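Local coordinates for esterase family protein (Staphylococcus aureus, PDB 7L0A) that probably hydrolyses S-formylglutathione to formate and glutathione, as a serine esterase of the esterase D family, at residues B[122-127]-B[146-151]. Sequence-based numbering, arbitrary orientation.
Sequences DNFIAG and FAKAVP
Two neighbouring parallel strands in the central sheet of an alpha/beta-hydrolase fold meet where I125 and G127 bond to K148 and V150. The I125 amide donates to K148 O (3.2 Å), and I125 O in turn receives V150 N (2.9 Å), which lies in the plane of that carbonyl. G127 N closes the ladder on V150 O at 3.3 Å, tilted 28° from the carbonyl plane. Ahead of K148, A147 N reaches N123 O almost head-on (2.9 Å, C=O...N angle 172°).

The strands are the two arms of a right-handed beta-alpha-beta crossover through helix 130-141, and strand 123-128 runs into the probable nucleophile elbow, with G127 opening GxSxG ahead of the predicted nucleophile S129. On the side of the sheet facing that helix, whose F138 also touches I125, I125 lies over one face of the F146 ring, its CB 4.0 Å from the centroid in a CH-pi contact. With CG1 anti to the backbone N (chi1 -172°), CD1 extends to the far rim of the ring near CZ, while CG2 touches both F146 CG and A149 CB. On the other side, the extended K148 chain runs alongside F124, K148 CB 3.8 Å from F124 CD1; the K148 ammonium continues to M258 O and a cation-pi contact with W257. Farther along, A126 CB packs against V150 CB at 3.8 Å, and V150 also touches A254 of helix 244-259.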
# COMPACT_ATOMS: atom_id res chain seq x y z
N ASP B 122 8.09 -14.08 13.59
CA ASP B 122 7.90 -12.66 13.33
C ASP B 122 6.46 -12.30 12.97
O ASP B 122 6.20 -11.17 12.57
CB ASP B 122 8.82 -12.19 12.19
CG ASP B 122 10.29 -12.29 12.51
OD1 ASP B 122 10.70 -12.11 13.68
OD2 ASP B 122 11.06 -12.56 11.56
N ASN B 123 5.52 -13.23 13.09
CA ASN B 123 4.15 -12.99 12.68
C ASN B 123 3.16 -13.26 13.80
O ASN B 123 3.21 -14.33 14.44
CB ASN B 123 3.80 -13.86 11.46
CG ASN B 123 4.31 -13.26 10.16
OD1 ASN B 123 3.65 -12.38 9.58
ND2 ASN B 123 5.48 -13.68 9.74
N PHE B 124 2.26 -12.30 13.99
CA PHE B 124 1.31 -12.30 15.10
C PHE B 124 -0.08 -12.02 14.56
O PHE B 124 -0.25 -11.51 13.46
CB PHE B 124 1.72 -11.25 16.15
CG PHE B 124 3.21 -11.18 16.39
CD1 PHE B 124 3.90 -12.30 16.82
CD2 PHE B 124 3.91 -10.01 16.15
CE1 PHE B 124 5.28 -12.25 17.04
CE2 PHE B 124 5.29 -9.96 16.37
CZ PHE B 124 5.96 -11.08 16.81
N ILE B 125 -1.09 -12.38 15.34
CA ILE B 125 -2.48 -12.13 14.95
C ILE B 125 -3.25 -11.73 16.21
O ILE B 125 -2.96 -12.18 17.32
CB ILE B 125 -3.07 -13.36 14.21
CG1 ILE B 125 -4.45 -12.99 13.65
CG2 ILE B 125 -3.06 -14.62 15.06
CD1 ILE B 125 -4.93 -13.92 12.53
N ALA B 126 -4.18 -10.81 16.02
CA ALA B 126 -4.96 -10.29 17.13
C ALA B 126 -6.27 -9.74 16.61
O ALA B 126 -6.39 -9.43 15.41
CB ALA B 126 -4.22 -9.18 17.89
N GLY B 127 -7.23 -9.57 17.50
CA GLY B 127 -8.50 -8.97 17.12
C GLY B 127 -9.49 -9.03 18.24
O GLY B 127 -9.33 -9.79 19.20
N PHE B 146 1.65 -18.37 12.81
CA PHE B 146 1.69 -17.28 13.78
C PHE B 146 2.34 -17.77 15.07
O PHE B 146 1.94 -18.81 15.61
CB PHE B 146 0.30 -16.76 14.09
CG PHE B 146 -0.44 -16.26 12.89
CD1 PHE B 146 -0.15 -15.02 12.35
CD2 PHE B 146 -1.42 -17.03 12.30
CE1 PHE B 146 -0.82 -14.57 11.25
CE2 PHE B 146 -2.10 -16.59 11.19
CZ PHE B 146 -1.81 -15.33 10.67
N ALA B 147 3.30 -17.00 15.58
CA ALA B 147 3.97 -17.38 16.81
C ALA B 147 3.15 -17.01 18.04
O ALA B 147 3.30 -17.64 19.10
CB ALA B 147 5.33 -16.69 16.91
N LYS B 148 2.31 -15.99 17.91
CA LYS B 148 1.58 -15.42 19.03
C LYS B 148 0.23 -14.96 18.52
O LYS B 148 0.12 -14.46 17.39
CB LYS B 148 2.31 -14.25 19.68
CG LYS B 148 3.70 -14.62 20.18
CD LYS B 148 4.38 -13.43 20.82
CE LYS B 148 5.83 -13.75 21.12
NZ LYS B 148 6.42 -12.80 22.10
N ALA B 149 -0.80 -15.09 19.36
CA ALA B 149 -2.18 -14.73 19.04
C ALA B 149 -2.81 -14.08 20.26
O ALA B 149 -2.63 -14.56 21.39
CB ALA B 149 -2.99 -16.00 18.65
N VAL B 150 -3.55 -13.00 20.04
CA VAL B 150 -4.13 -12.19 21.10
C VAL B 150 -5.62 -11.98 20.83
O VAL B 150 -6.04 -10.99 20.21
CB VAL B 150 -3.42 -10.84 21.24
CG1 VAL B 150 -4.00 -10.05 22.40
CG2 VAL B 150 -1.92 -11.01 21.42
N PRO B 151 -6.48 -12.87 21.32
CA PRO B 151 -7.93 -12.61 21.26
C PRO B 151 -8.35 -11.61 22.33
O PRO B 151 -8.05 -11.79 23.52
CB PRO B 151 -8.56 -14.00 21.53
CG PRO B 151 -7.46 -14.97 21.38
CD PRO B 151 -6.19 -14.24 21.76